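Local structure of staphylococcus aureus CymR (Staphylococcus aureus, 3T8R) at residues L14-S19 / G50-A55; K32-E37 / L43-L48. The protein probably regulates transcription as a dimer with winged helix-turn-helix domains of the Rrf2 type, sensing oxidation through a thiol and governing stress resistance. One frame throughout, in Å; residues are numbered along the deposited sequence.

Contact 1: L14-S19 / G50-A55; sequences LTLMIS and GPLRNA
With CG anti to the backbone N (chi1 -166°), L16 extends from helix 8-21 toward helix 42-54 and presents CD1 to L52. M17, one residue on, takes a different course: its first two torsions, with chi2 at -67°, bring the sulfur beside the same leucine, and the further bend at chi3 only turns CE. The pair illustrates how two helices can be joined by long apolar side chains while their backbones stay apart, since the nearest CA atoms, those of M17 and L52, are 9.0 Å from each other.

L52 is the central group. Its CD1 approaches L16 CD1 to 3.5 Å, a snug methyl-to-methyl contact, and lies 4.0 Å from M17 SD. The second methyl, L52 CD2, also borders the sulfur, at 4.2 Å from M17 SD, so the thioether rests against both branches of the leucine. L52 runs in the opposite sense to L16 and M17, and the outer atoms of the side chains make the contact. No hydrogen bond crosses between the segments; the contact is apolar, and all three residues are buried. It joins the first helix of the winged helix-turn-helix domain to the C-terminal half of the helix that serves for DNA recognition in such folds.

Strand 58-60 adds I58 against both M17 and L52, and helix 79-87 adds I82 against M17. On helix 123-127, L123 packs on M17 and I18. Helix 8-21, itself part of the winged helix-turn-helix core, also meets the second subunit, where T15 OG1 hydrogen-bonds to Q103 OE1 of that subunit.

Contact 2: K32-E37 / L43-L48; sequences KSIAEE and LYLEQL
L45 inserts one branch between I34 and A35, the central packing of a helix-turn-helix motif in which helix 31-37 is followed, after a short turn, by helix 42-54, probably the recognition helix. The two backbones come close here: A35 CA and L45 CA are 6.4 Å apart, and the A35 methyl faces L45 at this close approach.

The conformation of L45 is unusual. Its chi1 of -138° lies well away from a staggered value, and the side chain reaches helix 31-37 through CD1. I34 has an ordinary rotamer, with CG1 beside the backbone N and CG2 anti to it (chi1 -63°). This places the CB and CG2 side of I34 against the leucine, at 3.8 Å from I34 CB to L45 CD1 and 3.9 Å from I34 CG2 to the same methyl. The two side chains cross at about a right angle.

Neighbouring groups enlarge this apolar patch: L31 also packs on L45, and L16 of helix 8-21 lies on I34. The leucine meets main chain as well as side chain, for L45 CD1 sits 3.6 Å from A35 N and 3.9 Å from A35 CB.

In the fold
The centres of contacts 1 and 2 lie 11 Å apart, and both draw on helix 42-54: contact 2 uses its N-terminal half, contact 1 its C-terminal half. In chain order the segments run 14-19, 32-37, 43-48 and 50-55, so the local helix-turn-helix pair falls within the longer-range closure made by helix 8-21. L16 ties the two together, with its CD2 3.5 Å from I34 CD1 and its CG 3.9 Å from L45 CD2. Helices 8-21, 31-37 and 42-54 thus share one continuous apolar core, the three-helix part of a winged helix-turn-helix domain, in which the probable recognition helix is packed at two points, L45 against helix 31-37 and L52 against helix 8-21.

Contact 1: L14-S19 / G50-A55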
loop_
_atom_site.group_PDB
_atom_site.type_symbol
_atom_site.label_atom_id
_atom_site.label_comp_id
_atom_site.label_asym_id
_atom_site.label_seq_id
_atom_site.Cartn_x
_atom_site.Cartn_y
_atom_site.Cartn_z
ATOM N N LEU A 14 7.574 -14.942 -1.006
ATOM C CA LEU A 14 6.308 -15.419 -1.523
ATOM C C LEU A 14 6.535 -16.229 -2.787
ATOM O O LEU A 14 5.955 -17.301 -2.949
ATOM C CB LEU A 14 5.380 -14.244 -1.824
ATOM C CG LEU A 14 3.967 -14.244 -1.244
ATOM C CD1 LEU A 14 3.078 -13.323 -2.079
ATOM C CD2 LEU A 14 3.363 -15.645 -1.117
ATOM N N THR A 15 7.386 -15.717 -3.673
ATOM C CA THR A 15 7.742 -16.453 -4.888
ATOM C C THR A 15 8.359 -17.821 -4.596
ATOM O O THR A 15 8.006 -18.810 -5.233
ATOM C CB THR A 15 8.674 -15.628 -5.814
ATOM O OG1 THR A 15 8.025 -14.398 -6.171
ATOM C CG2 THR A 15 8.967 -16.418 -7.091
ATOM N N LEU A 16 9.280 -17.873 -3.639
ATOM C CA LEU A 16 9.870 -19.127 -3.173
ATOM C C LEU A 16 8.763 -20.107 -2.759
ATOM O O LEU A 16 8.725 -21.264 -3.188
ATOM C CB LEU A 16 10.809 -18.835 -1.985
ATOM C CG LEU A 16 11.822 -19.849 -1.445
ATOM C CD1 LEU A 16 11.869 -19.803 0.081
ATOM C CD2 LEU A 16 11.572 -21.259 -1.926
ATOM N N MET A 17 7.843 -19.623 -1.940
ATOM C CA MET A 17 6.800 -20.471 -1.385
ATOM C C MET A 17 5.826 -20.985 -2.453
ATOM O O MET A 17 5.366 -22.121 -2.384
ATOM C CB MET A 17 6.077 -19.738 -0.257
ATOM C CG MET A 17 6.981 -19.442 0.931
ATOM S SD MET A 17 7.481 -20.956 1.775
ATOM C CE MET A 17 5.919 -21.477 2.468
ATOM N N ILE A 18 5.523 -20.156 -3.443
ATOM C CA ILE A 18 4.649 -20.581 -4.529
ATOM C C ILE A 18 5.312 -21.706 -5.318
ATOM O O ILE A 18 4.668 -22.692 -5.669
ATOM C CB ILE A 18 4.271 -19.394 -5.449
ATOM C CG1 ILE A 18 3.405 -18.396 -4.679
ATOM C CG2 ILE A 18 3.534 -19.887 -6.671
ATOM C CD1 ILE A 18 3.289 -17.027 -5.342
ATOM N N SER A 19 6.607 -21.563 -5.568
ATOM C CA SER A 19 7.385 -22.603 -6.242
ATOM C C SER A 19 7.308 -23.924 -5.485
ATOM O O SER A 19 7.057 -24.984 -6.059
ATOM C CB SER A 19 8.847 -22.177 -6.369
ATOM O OG SER A 19 9.028 -21.387 -7.527
ATOM N N GLY A 50 15.929 -18.937 5.900
ATOM C CA GLY A 50 16.142 -18.991 7.337
ATOM C C GLY A 50 14.867 -18.842 8.154
ATOM O O GLY A 50 14.495 -19.757 8.894
ATOM N N PRO A 51 14.190 -17.691 8.021
ATOM C CA PRO A 51 12.960 -17.395 8.763
ATOM C C PRO A 51 11.797 -18.337 8.437
ATOM O O PRO A 51 11.053 -18.706 9.340
ATOM C CB PRO A 51 12.626 -15.967 8.334
ATOM C CG PRO A 51 13.941 -15.376 7.950
ATOM C CD PRO A 51 14.719 -16.496 7.334
ATOM N N LEU A 52 11.651 -18.725 7.175
ATOM C CA LEU A 52 10.612 -19.679 6.781
ATOM C C LEU A 52 10.816 -21.055 7.422
ATOM O O LEU A 52 9.860 -21.735 7.831
ATOM C CB LEU A 52 10.577 -19.805 5.256
ATOM C CG LEU A 52 10.106 -18.537 4.545
ATOM C CD1 LEU A 52 10.399 -18.608 3.058
ATOM C CD2 LEU A 52 8.619 -18.314 4.788
ATOM N N ARG A 53 12.076 -21.459 7.510
ATOM C CA ARG A 53 12.438 -22.723 8.124
ATOM C C ARG A 53 12.168 -22.647 9.628
ATOM O O ARG A 53 11.598 -23.564 10.225
ATOM C CB ARG A 53 13.919 -22.992 7.855
ATOM C CG ARG A 53 14.384 -24.406 8.083
ATOM C CD ARG A 53 15.813 -24.544 7.570
ATOM N NE ARG A 53 16.713 -23.627 8.268
ATOM C CZ ARG A 53 17.678 -22.920 7.687
ATOM N NH1 ARG A 53 17.889 -23.013 6.377
ATOM N NH2 ARG A 53 18.441 -22.120 8.421
ATOM N N ASN A 54 12.559 -21.537 10.235
ATOM C CA ASN A 54 12.380 -21.355 11.672
ATOM C C ASN A 54 10.922 -21.329 12.098
ATOM O O ASN A 54 10.581 -21.749 13.203
ATOM C CB ASN A 54 13.103 -20.093 12.135
ATOM C CG ASN A 54 14.599 -20.267 12.131
ATOM O OD1 ASN A 54 15.093 -21.393 12.068
ATOM N ND2 ASN A 54 15.334 -19.159 12.194
ATOM N N ALA A 55 10.059 -20.845 11.211
ATOM C CA ALA A 55 8.628 -20.802 11.482
ATOM C C ALA A 55 7.970 -22.148 11.213
ATOM O O ALA A 55 6.786 -22.319 11.476
ATOM C CB ALA A 55 7.958 -19.710 10.649
#

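Contact 2: K32-E37 / L43-L48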
loop_
_atom_site.group_PDB
_atom_site.type_symbol
_atom_site.label_atom_id
_atom_site.label_comp_id
_atom_site.label_asym_id
_atom_site.label_seq_id
_atom_site.Cartn_x
_atom_site.Cartn_y
_atom_site.Cartn_z
ATOM N N LYS A 32 19.541 -23.590 -5.329
ATOM C CA LYS A 32 20.223 -23.144 -6.538
ATOM C C LYS A 32 19.242 -22.890 -7.681
ATOM O O LYS A 32 19.329 -21.870 -8.363
ATOM C CB LYS A 32 21.284 -24.158 -6.959
ATOM C CG LYS A 32 21.987 -23.815 -8.258
ATOM C CD LYS A 32 23.281 -24.602 -8.407
ATOM C CE LYS A 32 23.074 -26.064 -8.067
ATOM N NZ LYS A 32 24.330 -26.856 -8.211
ATOM N N SER A 33 18.302 -23.807 -7.880
ATOM C CA SER A 33 17.356 -23.664 -8.984
ATOM C C SER A 33 16.363 -22.506 -8.759
ATOM O O SER A 33 16.054 -21.772 -9.681
ATOM C CB SER A 33 16.640 -24.984 -9.286
ATOM O OG SER A 33 15.486 -25.151 -8.485
ATOM N N ILE A 34 15.897 -22.328 -7.527
ATOM C CA ILE A 34 14.995 -21.220 -7.214
ATOM C C ILE A 34 15.672 -19.864 -7.398
ATOM O O ILE A 34 15.091 -18.944 -7.985
ATOM C CB ILE A 34 14.432 -21.333 -5.777
ATOM C CG1 ILE A 34 13.587 -22.597 -5.647
ATOM C CG2 ILE A 34 13.582 -20.111 -5.438
ATOM C CD1 ILE A 34 13.399 -23.074 -4.223
ATOM N N ALA A 35 16.901 -19.735 -6.903
ATOM C CA ALA A 35 17.651 -18.492 -7.038
ATOM C C ALA A 35 17.840 -18.156 -8.511
ATOM O O ALA A 35 17.626 -17.022 -8.938
ATOM C CB ALA A 35 19.005 -18.596 -6.338
ATOM N N GLU A 36 18.250 -19.154 -9.281
ATOM C CA GLU A 36 18.455 -18.963 -10.704
ATOM C C GLU A 36 17.149 -18.578 -11.374
ATOM O O GLU A 36 17.110 -17.623 -12.141
ATOM C CB GLU A 36 19.073 -20.213 -11.339
ATOM C CG GLU A 36 20.591 -20.236 -11.207
ATOM C CD GLU A 36 21.210 -21.598 -11.461
ATOM O OE1 GLU A 36 20.465 -22.565 -11.734
ATOM O OE2 GLU A 36 22.450 -21.697 -11.377
ATOM N N GLU A 37 16.081 -19.305 -11.054
ATOM C CA GLU A 37 14.768 -19.038 -11.646
ATOM C C GLU A 37 14.270 -17.614 -11.398
ATOM O O GLU A 37 13.491 -17.082 -12.190
ATOM C CB GLU A 37 13.727 -20.036 -11.135
ATOM C CG GLU A 37 13.921 -21.457 -11.628
ATOM C CD GLU A 37 12.779 -22.357 -11.210
ATOM O OE1 GLU A 37 11.836 -21.851 -10.562
ATOM O OE2 GLU A 37 12.821 -23.565 -11.530
ATOM N N LEU A 43 22.856 -16.550 -1.768
ATOM C CA LEU A 43 23.069 -15.989 -0.443
ATOM C C LEU A 43 21.849 -15.185 -0.001
ATOM O O LEU A 43 21.433 -15.257 1.156
ATOM C CB LEU A 43 24.331 -15.126 -0.435
ATOM C CG LEU A 43 24.908 -14.608 0.885
ATOM C CD1 LEU A 43 25.391 -15.748 1.781
ATOM C CD2 LEU A 43 26.041 -13.625 0.591
ATOM N N TYR A 44 21.271 -14.422 -0.926
ATOM C CA TYR A 44 20.089 -13.648 -0.606
ATOM C C TYR A 44 18.928 -14.593 -0.321
ATOM O O TYR A 44 18.147 -14.363 0.596
ATOM C CB TYR A 44 19.746 -12.698 -1.755
ATOM C CG TYR A 44 18.536 -11.835 -1.496
ATOM C CD1 TYR A 44 18.650 -10.631 -0.814
ATOM C CD2 TYR A 44 17.279 -12.220 -1.944
ATOM C CE1 TYR A 44 17.543 -9.832 -0.583
ATOM C CE2 TYR A 44 16.167 -11.436 -1.711
ATOM C CZ TYR A 44 16.305 -10.242 -1.032
ATOM O OH TYR A 44 15.190 -9.459 -0.806
ATOM N N LEU A 45 18.832 -15.670 -1.091
ATOM C CA LEU A 45 17.747 -16.628 -0.910
ATOM C C LEU A 45 17.862 -17.237 0.482
ATOM O O LEU A 45 16.864 -17.473 1.158
ATOM C CB LEU A 45 17.819 -17.736 -1.962
ATOM C CG LEU A 45 16.531 -18.220 -2.638
ATOM C CD1 LEU A 45 16.766 -19.548 -3.345
ATOM C CD2 LEU A 45 15.357 -18.340 -1.676
ATOM N N GLU A 46 19.095 -17.479 0.901
ATOM C CA GLU A 46 19.359 -18.062 2.208
ATOM C C GLU A 46 18.742 -17.238 3.330
ATOM O O GLU A 46 18.262 -17.790 4.318
ATOM C CB GLU A 46 20.866 -18.215 2.420
ATOM C CG GLU A 46 21.249 -18.864 3.737
ATOM C CD GLU A 46 20.659 -20.242 3.892
ATOM O OE1 GLU A 46 20.246 -20.585 5.022
ATOM O OE2 GLU A 46 20.614 -20.990 2.887
ATOM N N GLN A 47 18.742 -15.920 3.171
ATOM C CA GLN A 47 18.171 -15.027 4.176
ATOM C C GLN A 47 16.653 -15.111 4.247
ATOM O O GLN A 47 16.050 -14.737 5.252
ATOM C CB GLN A 47 18.606 -13.589 3.924
ATOM C CG GLN A 47 20.090 -13.367 4.145
ATOM C CD GLN A 47 20.505 -11.938 3.862
ATOM O OE1 GLN A 47 19.783 -11.188 3.199
ATOM N NE2 GLN A 47 21.675 -11.552 4.358
ATOM N N LEU A 48 16.037 -15.600 3.178
ATOM C CA LEU A 48 14.592 -15.769 3.157
ATOM C C LEU A 48 14.260 -17.129 3.732
ATOM O O LEU A 48 13.297 -17.287 4.476
ATOM C CB LEU A 48 14.067 -15.681 1.726
ATOM C CG LEU A 48 14.493 -14.444 0.945
ATOM C CD1 LEU A 48 13.946 -14.538 -0.465
ATOM C CD2 LEU A 48 13.969 -13.202 1.626
#